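Long-range contacts in immunoreactive 84kD antigen PG93 (Porphyromonas gingivalis, PDB 5M11), which is an essential cell-surface component of the type-IX secretion system and binds calcium and zinc ions: residues A[123-132]-A[142-153]; A[236-247]-A[268-279]. All blocks are in the same frame, centred on the assembly; numbering follows the deposited sequence.

Both contacts lie in the run of four-stranded antiparallel sheets that forms the N-terminal propeller; contact 2 is placed there by its own four-stranded sheets. Contact 1 comes first along the chain. It closes a short hairpin loop, with nine residues between its segments, inside the blade 112-144, and through 150-153 it also reaches the next blade. Contact 2 follows in series, neither nested in nor crossing contact 1. It closes a longer loop of twenty residues, which holds the last two strands of the blade 236-264, and joins that blade to its successor, begun by strand 271-273. Their centres are about 22 Å apart, and their nearest atoms, about 5 Å apart, do not touch.

Contact 1 of 2, residues A[123-132]-A[142-153]; sequences YLAGGFGLSV and ATYAKGTKVTDV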
loop_
_atom_site.group_PDB
_atom_site.type_symbol
_atom_site.label_atom_id
_atom_site.label_comp_id
_atom_site.label_asym_id
_atom_site.label_seq_id
_atom_site.Cartn_x
_atom_site.Cartn_y
_atom_site.Cartn_z
ATOM N N TYR A 123 15.299 -0.303 -25.267
ATOM C CA TYR A 123 16.401 -1.107 -24.751
ATOM C C TYR A 123 16.399 -0.972 -23.281
ATOM O O TYR A 123 16.526 0.142 -22.768
ATOM C CB TYR A 123 17.746 -0.676 -25.329
ATOM C CG TYR A 123 17.762 -0.692 -26.832
ATOM C CD1 TYR A 123 18.145 -1.833 -27.533
ATOM C CD2 TYR A 123 17.342 0.413 -27.561
ATOM C CE1 TYR A 123 18.098 -1.875 -28.924
ATOM C CE2 TYR A 123 17.307 0.389 -28.947
ATOM C CZ TYR A 123 17.704 -0.751 -29.626
ATOM O OH TYR A 123 17.687 -0.745 -30.989
ATOM N N LEU A 124 16.210 -2.095 -22.590
ATOM C CA LEU A 124 16.146 -2.099 -21.144
ATOM C C LEU A 124 17.401 -2.757 -20.620
ATOM O O LEU A 124 17.637 -3.932 -20.887
ATOM C CB LEU A 124 14.856 -2.805 -20.672
ATOM C CG LEU A 124 13.530 -2.183 -21.201
ATOM C CD1 LEU A 124 12.981 -2.951 -22.374
ATOM C CD2 LEU A 124 12.488 -2.178 -20.162
ATOM N N ALA A 125 18.251 -1.978 -19.950
ATOM C CA ALA A 125 19.473 -2.481 -19.338
ATOM C C ALA A 125 19.243 -2.543 -17.860
ATOM O O ALA A 125 18.933 -1.513 -17.264
ATOM C CB ALA A 125 20.651 -1.564 -19.658
ATOM N N GLY A 126 19.351 -3.738 -17.285
ATOM C CA GLY A 126 19.167 -3.957 -15.855
ATOM C C GLY A 126 19.964 -5.121 -15.285
ATOM O O GLY A 126 20.965 -5.545 -15.869
ATOM N N GLY A 127 19.520 -5.637 -14.137
ATOM C CA GLY A 127 20.181 -6.747 -13.460
ATOM C C GLY A 127 19.898 -8.097 -14.091
ATOM O O GLY A 127 20.424 -9.119 -13.628
ATOM N N PHE A 128 19.043 -8.102 -15.143
ATOM C CA PHE A 128 18.579 -9.259 -15.922
ATOM C C PHE A 128 19.315 -9.346 -17.254
ATOM O O PHE A 128 19.162 -10.354 -17.964
ATOM C CB PHE A 128 17.044 -9.168 -16.188
ATOM C CG PHE A 128 16.585 -7.832 -16.724
ATOM C CD1 PHE A 128 16.649 -7.551 -18.088
ATOM C CD2 PHE A 128 16.187 -6.817 -15.859
ATOM C CE1 PHE A 128 16.340 -6.272 -18.572
ATOM C CE2 PHE A 128 15.857 -5.548 -16.346
ATOM C CZ PHE A 128 15.936 -5.282 -17.698
ATOM N N GLY A 129 20.023 -8.262 -17.608
ATOM C CA GLY A 129 20.754 -8.142 -18.861
ATOM C C GLY A 129 20.306 -6.949 -19.688
ATOM O O GLY A 129 19.998 -5.886 -19.136
ATOM N N LEU A 130 20.297 -7.112 -21.028
ATOM C CA LEU A 130 19.870 -6.080 -21.959
ATOM C C LEU A 130 18.728 -6.612 -22.798
ATOM O O LEU A 130 18.966 -7.472 -23.629
ATOM C CB LEU A 130 21.028 -5.572 -22.837
ATOM C CG LEU A 130 20.683 -4.472 -23.860
ATOM C CD1 LEU A 130 20.093 -3.239 -23.176
ATOM C CD2 LEU A 130 21.895 -4.078 -24.676
ATOM N N SER A 131 17.491 -6.115 -22.577
ATOM C CA SER A 131 16.299 -6.576 -23.281
ATOM C C SER A 131 15.836 -5.613 -24.385
ATOM O O SER A 131 15.743 -4.391 -24.170
ATOM C CB SER A 131 15.167 -6.800 -22.291
ATOM O OG SER A 131 15.389 -8.037 -21.641
ATOM N N VAL A 132 15.553 -6.168 -25.573
ATOM C CA VAL A 132 15.053 -5.386 -26.702
ATOM C C VAL A 132 13.547 -5.556 -26.713
ATOM O O VAL A 132 13.031 -6.677 -26.877
ATOM C CB VAL A 132 15.685 -5.730 -28.071
ATOM C CG1 VAL A 132 15.259 -4.728 -29.128
ATOM C CG2 VAL A 132 17.184 -5.750 -27.972
ATOM N N ALA A 142 14.646 -10.513 -28.019
ATOM C CA ALA A 142 16.020 -10.840 -27.592
ATOM C C ALA A 142 16.358 -10.247 -26.255
ATOM O O ALA A 142 15.881 -9.170 -25.920
ATOM C CB ALA A 142 17.018 -10.308 -28.617
ATOM N N THR A 143 17.240 -10.923 -25.522
ATOM C CA THR A 143 17.839 -10.459 -24.277
ATOM C C THR A 143 19.293 -10.824 -24.401
ATOM O O THR A 143 19.618 -12.007 -24.496
ATOM C CB THR A 143 17.154 -10.995 -22.988
ATOM O OG1 THR A 143 15.822 -10.481 -22.898
ATOM C CG2 THR A 143 17.902 -10.577 -21.715
ATOM N N TYR A 144 20.147 -9.808 -24.478
ATOM C CA TYR A 144 21.600 -9.942 -24.548
ATOM C C TYR A 144 22.126 -9.919 -23.123
ATOM O O TYR A 144 21.440 -9.389 -22.245
ATOM C CB TYR A 144 22.221 -8.833 -25.413
ATOM C CG TYR A 144 21.467 -8.523 -26.700
ATOM C CD1 TYR A 144 21.114 -9.541 -27.596
ATOM C CD2 TYR A 144 21.162 -7.219 -27.051
ATOM C CE1 TYR A 144 20.480 -9.255 -28.807
ATOM C CE2 TYR A 144 20.535 -6.922 -28.263
ATOM C CZ TYR A 144 20.202 -7.941 -29.140
ATOM O OH TYR A 144 19.570 -7.622 -30.318
ATOM N N ALA A 145 23.293 -10.557 -22.868
ATOM C CA ALA A 145 23.940 -10.689 -21.546
ATOM C C ALA A 145 22.977 -11.243 -20.470
ATOM O O ALA A 145 23.121 -10.882 -19.302
ATOM C CB ALA A 145 24.501 -9.354 -21.098
ATOM N N LYS A 146 21.978 -12.095 -20.878
ATOM C CA LYS A 146 20.929 -12.680 -20.034
ATOM C C LYS A 146 21.481 -13.066 -18.672
ATOM O O LYS A 146 22.481 -13.775 -18.613
ATOM C CB LYS A 146 20.323 -13.897 -20.727
ATOM C CG LYS A 146 18.835 -14.067 -20.482
ATOM C CD LYS A 146 18.218 -15.182 -21.345
ATOM C CE LYS A 146 17.827 -14.756 -22.750
ATOM N NZ LYS A 146 17.135 -15.853 -23.486
ATOM N N GLY A 147 20.890 -12.515 -17.610
ATOM C CA GLY A 147 21.276 -12.764 -16.225
ATOM C C GLY A 147 22.543 -12.098 -15.732
ATOM O O GLY A 147 23.121 -12.543 -14.740
ATOM N N THR A 148 22.976 -11.024 -16.373
ATOM C CA THR A 148 24.169 -10.280 -15.982
ATOM C C THR A 148 23.796 -8.822 -15.880
ATOM O O THR A 148 23.151 -8.301 -16.790
ATOM C CB THR A 148 25.306 -10.516 -16.997
ATOM O OG1 THR A 148 25.500 -11.922 -17.141
ATOM C CG2 THR A 148 26.624 -9.811 -16.625
ATOM N N LYS A 149 24.206 -8.151 -14.790
ATOM C CA LYS A 149 23.914 -6.736 -14.627
ATOM C C LYS A 149 24.585 -5.991 -15.767
ATOM O O LYS A 149 25.774 -6.198 -15.988
ATOM C CB LYS A 149 24.388 -6.215 -13.246
ATOM C CG LYS A 149 23.975 -4.774 -12.952
ATOM C CD LYS A 149 24.447 -4.284 -11.616
ATOM C CE LYS A 149 24.641 -2.780 -11.589
ATOM N NZ LYS A 149 25.835 -2.346 -12.374
ATOM N N VAL A 150 23.786 -5.238 -16.556
ATOM C CA VAL A 150 24.193 -4.351 -17.654
ATOM C C VAL A 150 23.968 -2.921 -17.131
ATOM O O VAL A 150 22.835 -2.489 -16.959
ATOM C CB VAL A 150 23.465 -4.630 -18.997
ATOM C CG1 VAL A 150 23.734 -3.518 -20.015
ATOM C CG2 VAL A 150 23.869 -5.982 -19.562
ATOM N N THR A 151 25.053 -2.223 -16.835
ATOM C CA THR A 151 25.104 -0.884 -16.267
ATOM C C THR A 151 24.401 0.192 -17.154
ATOM O O THR A 151 23.701 1.040 -16.593
ATOM C CB THR A 151 26.572 -0.582 -15.993
ATOM O OG1 THR A 151 27.011 -1.520 -15.004
ATOM C CG2 THR A 151 26.821 0.838 -15.529
ATOM N N ASP A 152 24.580 0.182 -18.488
ATOM C CA ASP A 152 23.976 1.205 -19.352
ATOM C C ASP A 152 23.931 0.772 -20.824
ATOM O O ASP A 152 24.592 -0.199 -21.195
ATOM C CB ASP A 152 24.758 2.536 -19.235
ATOM C CG ASP A 152 23.888 3.785 -19.317
ATOM O OD1 ASP A 152 22.877 3.767 -20.059
ATOM O OD2 ASP A 152 24.238 4.787 -18.679
ATOM N N VAL A 153 23.157 1.489 -21.654
ATOM C CA VAL A 153 23.049 1.181 -23.065
ATOM C C VAL A 153 22.974 2.502 -23.891
ATOM O O VAL A 153 22.504 3.546 -23.401
ATOM C CB VAL A 153 21.878 0.179 -23.383
ATOM C CG1 VAL A 153 20.488 0.747 -23.073
ATOM C CG2 VAL A 153 21.957 -0.374 -24.813
#
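Strand 129-132 runs antiparallel to strand 142-144, their short axes 4.5 Å apart at closest approach, and Leu-130 and Tyr-144 form a hydrogen-bonded pair, each N donating to the other's O. Beyond the strand end, the type I turn 126-129 meets the type II turn 145-148: Gly-147 N reaches Phe-128 O at 2.8 Å, coming from well above the carbonyl plane. Gly-126 O receives Val-150 N in a nearly straight bond of 2.9 Å (174°). Gly-129 closes the type I turn at positive phi, its backbone beside the 145-148 turn.

Leu-130 carries much of the apolar packing. A chi1 of -180° carries its CG toward Val-153, and chi2 near 58° then turns the two methyls onto that residue; CD2 lies 3.7 Å from Val-153 CG2 and also meets the edge of the Tyr-144 ring. Farther out on that ring, Val-132 CG2 comes within 3.6 Å of Tyr-144 CE2. Val-153 turns its other methyl, CG1, to Tyr-123 CB (3.8 Å), while Ala-125 CB packs on Val-150 CG1 at 3.7 Å. Across the sheet from Leu-130, Ser-131 OG and Thr-143 OG1 share a hydrogen bond of 2.8 Å between buried side chains.

The 129-134/139-144 hairpin closes the outer edge of one propeller blade, after which the chain crosses to 150-155, the first strand of the next, which packs against 121-126 and 129-134. Strand 150-155 pairs with 160-165 and has a classic beta bulge where Thr-151 and Asp-152 both face Leu-164. Asp-152 forms a salt bridge with Arg-114 of strand 112-118, Tyr-123 OH bonds to Glu-174, and Leu-161 of strand 160-165 packs on Tyr-123 and Tyr-144.

Contact 2 of 2, residues A[236-247]-A[268-279]; sequences RLYVTDRGLFIC and DVLGVGAMNESN
Tyr-238 lies flat on the backbone of the opposing segment: Gly-271 CA sits over the centre of its ring, 4.0 Å from the centroid, a CH-pi contact. A chi1 of -55° swings the ring across the 269-272 backbone, with OH donating to Val-269 O at 2.9 Å. Phe-245, on the adjacent strand 244-247, projects to the same face of the sheet, and Val-272 wedges between the two aromatics. Its CG1 lies over one face of the Phe-245 ring, 3.7 Å from the centroid, whereas CG2 reaches Tyr-238 CD2 at 3.8 Å. Val-269 CG1 in turn packs against Cys-247 SG.

At the other end, Ala-274 CB rests on Thr-240 CG2 (3.5 Å) and Arg-242 CB. A water links Asp-241 N to Ala-274 O. The Arg-242 chain bends at chi2 (57°), bringing NE to Ser-278 O at 2.7 Å; the oxygen lies in the guanidinium plane, although the N-H...O angle is only 137°. A salt bridge from NH1 to Glu-256 further anchors this arginine.

Two successive propeller blades are joined here by side-chain packing and a few side-chain-to-backbone bonds, with no backbone pairing across the contact. Strands 236-239 and 244-247 continue into 252-256, whose Phe-254 stacks on Phe-245 and whose Ile-252 touches Val-269; Val-272 rests on Ala-281 and Ile-283 of strand 280-284, the neighbour of 271-273.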
loop_
_atom_site.group_PDB
_atom_site.type_symbol
_atom_site.label_atom_id
_atom_site.label_comp_id
_atom_site.label_asym_id
_atom_site.label_seq_id
_atom_site.Cartn_x
_atom_site.Cartn_y
_atom_site.Cartn_z
ATOM N N ARG A 236 24.428 12.137 -11.061
ATOM C CA ARG A 236 23.494 11.283 -11.808
ATOM C C ARG A 236 23.428 11.738 -13.275
ATOM O O ARG A 236 23.502 12.942 -13.538
ATOM C CB ARG A 236 22.096 11.314 -11.158
ATOM C CG ARG A 236 21.988 10.593 -9.808
ATOM C CD ARG A 236 21.224 11.407 -8.760
ATOM N NE ARG A 236 22.053 12.457 -8.163
ATOM C CZ ARG A 236 21.583 13.566 -7.603
ATOM N NH1 ARG A 236 20.276 13.782 -7.536
ATOM N NH2 ARG A 236 22.422 14.469 -7.100
ATOM N N LEU A 237 23.281 10.792 -14.224
ATOM C CA LEU A 237 23.141 11.106 -15.661
ATOM C C LEU A 237 21.750 10.749 -16.159
ATOM O O LEU A 237 21.367 9.584 -16.128
ATOM C CB LEU A 237 24.212 10.410 -16.548
ATOM C CG LEU A 237 23.958 10.337 -18.074
ATOM C CD1 LEU A 237 24.208 11.657 -18.763
ATOM C CD2 LEU A 237 24.851 9.347 -18.718
ATOM N N TYR A 238 21.016 11.746 -16.654
ATOM C CA TYR A 238 19.691 11.565 -17.248
ATOM C C TYR A 238 19.860 11.801 -18.710
ATOM O O TYR A 238 20.419 12.819 -19.128
ATOM C CB TYR A 238 18.625 12.473 -16.603
ATOM C CG TYR A 238 18.589 12.275 -15.107
ATOM C CD1 TYR A 238 18.566 10.996 -14.558
ATOM C CD2 TYR A 238 18.745 13.347 -14.239
ATOM C CE1 TYR A 238 18.640 10.794 -13.181
ATOM C CE2 TYR A 238 18.817 13.157 -12.858
ATOM C CZ TYR A 238 18.760 11.876 -12.335
ATOM O OH TYR A 238 18.805 11.651 -10.985
ATOM N N VAL A 239 19.506 10.792 -19.475
ATOM C CA VAL A 239 19.605 10.785 -20.927
ATOM C C VAL A 239 18.276 11.290 -21.459
ATOM O O VAL A 239 17.219 11.039 -20.874
ATOM C CB VAL A 239 20.037 9.394 -21.482
ATOM C CG1 VAL A 239 20.173 9.401 -23.005
ATOM C CG2 VAL A 239 21.367 8.970 -20.857
ATOM N N THR A 240 18.357 12.081 -22.532
ATOM C CA THR A 240 17.239 12.736 -23.188
ATOM C C THR A 240 17.632 12.923 -24.668
ATOM O O THR A 240 18.823 12.996 -25.002
ATOM C CB THR A 240 16.965 14.037 -22.385
ATOM O OG1 THR A 240 16.069 13.768 -21.304
ATOM C CG2 THR A 240 16.479 15.159 -23.199
ATOM N N ASP A 241 16.622 12.967 -25.547
ATOM C CA ASP A 241 16.741 13.210 -26.979
ATOM C C ASP A 241 17.166 14.669 -27.254
ATOM O O ASP A 241 17.653 14.968 -28.337
ATOM C CB ASP A 241 15.379 12.941 -27.635
ATOM C CG ASP A 241 15.108 11.534 -28.148
ATOM O OD1 ASP A 241 15.872 10.598 -27.781
ATOM O OD2 ASP A 241 14.159 11.373 -28.952
ATOM N N ARG A 242 16.958 15.568 -26.283
ATOM C CA ARG A 242 17.284 16.990 -26.317
ATOM C C ARG A 242 18.735 17.274 -25.810
ATOM O O ARG A 242 19.373 18.264 -26.212
ATOM C CB ARG A 242 16.246 17.759 -25.467
ATOM C CG ARG A 242 16.442 19.257 -25.363
ATOM C CD ARG A 242 16.469 19.933 -26.714
ATOM N NE ARG A 242 16.605 21.378 -26.560
ATOM C CZ ARG A 242 17.753 22.036 -26.645
ATOM N NH1 ARG A 242 18.886 21.384 -26.870
ATOM N NH2 ARG A 242 17.779 23.350 -26.488
ATOM N N GLY A 243 19.215 16.421 -24.918
ATOM C CA GLY A 243 20.550 16.536 -24.349
ATOM C C GLY A 243 20.732 15.630 -23.158
ATOM O O GLY A 243 19.844 14.834 -22.848
ATOM N N LEU A 244 21.895 15.753 -22.484
ATOM C CA LEU A 244 22.223 14.995 -21.274
ATOM C C LEU A 244 22.226 15.908 -20.049
ATOM O O LEU A 244 22.695 17.052 -20.121
ATOM C CB LEU A 244 23.563 14.261 -21.379
ATOM C CG LEU A 244 23.861 13.545 -22.669
ATOM C CD1 LEU A 244 25.294 13.020 -22.651
ATOM C CD2 LEU A 244 22.800 12.433 -23.000
ATOM N N PHE A 245 21.708 15.396 -18.919
ATOM C CA PHE A 245 21.694 16.182 -17.692
ATOM C C PHE A 245 22.557 15.531 -16.644
ATOM O O PHE A 245 22.300 14.385 -16.254
ATOM C CB PHE A 245 20.262 16.396 -17.185
ATOM C CG PHE A 245 19.415 17.184 -18.153
ATOM C CD1 PHE A 245 19.310 18.566 -18.043
ATOM C CD2 PHE A 245 18.756 16.550 -19.203
ATOM C CE1 PHE A 245 18.526 19.297 -18.942
ATOM C CE2 PHE A 245 17.985 17.281 -20.112
ATOM C CZ PHE A 245 17.871 18.650 -19.974
ATOM N N ILE A 246 23.626 16.243 -16.243
ATOM C CA ILE A 246 24.544 15.796 -15.195
ATOM C C ILE A 246 24.110 16.496 -13.933
ATOM O O ILE A 246 24.342 17.696 -13.779
ATOM C CB ILE A 246 26.045 16.024 -15.511
ATOM C CG1 ILE A 246 26.456 15.464 -16.893
ATOM C CG2 ILE A 246 26.922 15.480 -14.387
ATOM C CD1 ILE A 246 26.514 13.978 -17.037
ATOM N N CYS A 247 23.432 15.765 -13.059
ATOM C CA CYS A 247 22.903 16.347 -11.845
ATOM C C CYS A 247 23.756 15.985 -10.687
ATOM O O CYS A 247 23.862 14.817 -10.292
ATOM C CB CYS A 247 21.457 15.932 -11.641
ATOM S SG CYS A 247 20.440 16.203 -13.107
ATOM N N ASP A 268 19.118 18.354 -5.790
ATOM C CA ASP A 268 18.393 17.100 -5.606
ATOM C C ASP A 268 17.417 16.845 -6.767
ATOM O O ASP A 268 16.204 17.028 -6.627
ATOM C CB ASP A 268 17.665 17.097 -4.238
ATOM C CG ASP A 268 18.504 17.497 -3.015
ATOM O OD1 ASP A 268 19.646 16.999 -2.884
ATOM O OD2 ASP A 268 17.981 18.247 -2.150
ATOM N N VAL A 269 17.977 16.455 -7.919
ATOM C CA VAL A 269 17.237 16.171 -9.150
ATOM C C VAL A 269 17.309 14.668 -9.391
ATOM O O VAL A 269 18.404 14.124 -9.520
ATOM C CB VAL A 269 17.758 16.997 -10.358
ATOM C CG1 VAL A 269 16.987 16.649 -11.632
ATOM C CG2 VAL A 269 17.691 18.495 -10.072
ATOM N N LEU A 270 16.136 14.014 -9.451
ATOM C CA LEU A 270 15.970 12.568 -9.566
ATOM C C LEU A 270 15.596 12.092 -10.981
ATOM O O LEU A 270 15.707 10.890 -11.288
ATOM C CB LEU A 270 14.880 12.118 -8.578
ATOM C CG LEU A 270 15.142 12.307 -7.077
ATOM C CD1 LEU A 270 13.997 11.769 -6.265
ATOM C CD2 LEU A 270 16.435 11.631 -6.637
ATOM N N GLY A 271 15.153 13.021 -11.824
ATOM C CA GLY A 271 14.751 12.695 -13.183
ATOM C C GLY A 271 14.529 13.917 -14.031
ATOM O O GLY A 271 14.315 15.005 -13.496
ATOM N N VAL A 272 14.638 13.753 -15.360
ATOM C CA VAL A 272 14.436 14.827 -16.339
ATOM C C VAL A 272 13.729 14.235 -17.556
ATOM O O VAL A 272 14.059 13.113 -17.956
ATOM C CB VAL A 272 15.730 15.602 -16.768
ATOM C CG1 VAL A 272 15.377 16.782 -17.668
ATOM C CG2 VAL A 272 16.534 16.104 -15.570
ATOM N N GLY A 273 12.793 15.015 -18.126
ATOM C CA GLY A 273 12.032 14.699 -19.332
ATOM C C GLY A 273 12.063 15.837 -20.335
ATOM O O GLY A 273 11.791 16.981 -19.971
ATOM N N ALA A 274 12.441 15.544 -21.594
ATOM C CA ALA A 274 12.566 16.521 -22.685
ATOM C C ALA A 274 12.560 15.814 -24.048
ATOM O O ALA A 274 13.265 14.826 -24.217
ATOM C CB ALA A 274 13.844 17.345 -22.520
ATOM N N MET A 275 11.740 16.306 -24.997
ATOM C CA MET A 275 11.571 15.748 -26.347
ATOM C C MET A 275 12.574 16.354 -27.287
ATOM O O MET A 275 13.010 17.479 -27.054
ATOM C CB MET A 275 10.140 15.953 -26.862
ATOM C CG MET A 275 9.152 15.073 -26.142
ATOM S SD MET A 275 7.432 15.175 -26.677
ATOM C CE MET A 275 7.574 14.651 -28.404
ATOM N N ASN A 276 12.946 15.610 -28.347
ATOM C CA ASN A 276 13.971 15.975 -29.330
ATOM C C ASN A 276 13.948 17.467 -29.676
ATOM O O ASN A 276 14.991 18.128 -29.556
ATOM C CB ASN A 276 13.862 15.120 -30.607
ATOM C CG ASN A 276 14.886 15.401 -31.698
ATOM O OD1 ASN A 276 16.092 15.574 -31.461
ATOM N ND2 ASN A 276 14.430 15.392 -32.940
ATOM N N GLU A 277 12.776 18.007 -30.025
ATOM C CA GLU A 277 12.677 19.404 -30.428
ATOM C C GLU A 277 12.027 20.304 -29.333
ATOM O O GLU A 277 11.365 21.291 -29.663
ATOM C CB GLU A 277 11.923 19.482 -31.771
ATOM C CG GLU A 277 12.814 19.119 -32.956
ATOM C CD GLU A 277 12.180 18.997 -34.334
ATOM O OE1 GLU A 277 11.180 19.700 -34.610
ATOM O OE2 GLU A 277 12.728 18.229 -35.159
ATOM N N SER A 278 12.289 20.018 -28.041
ATOM C CA SER A 278 11.712 20.820 -26.961
ATOM C C SER A 278 12.690 21.853 -26.406
ATOM O O SER A 278 13.876 21.601 -26.356
ATOM C CB SER A 278 11.214 19.922 -25.838
ATOM O OG SER A 278 9.810 19.733 -25.944
ATOM N N ASN A 279 12.195 23.010 -25.970
ATOM C CA ASN A 279 13.069 24.053 -25.413
ATOM C C ASN A 279 12.829 24.240 -23.912
ATOM O O ASN A 279 13.370 25.170 -23.311
ATOM C CB ASN A 279 12.898 25.370 -26.172
ATOM C CG ASN A 279 13.562 25.373 -27.530
ATOM O OD1 ASN A 279 14.727 24.963 -27.692
ATOM N ND2 ASN A 279 12.834 25.864 -28.534
HETATM O O HOH W 1 14.102 12.318 -24.604
#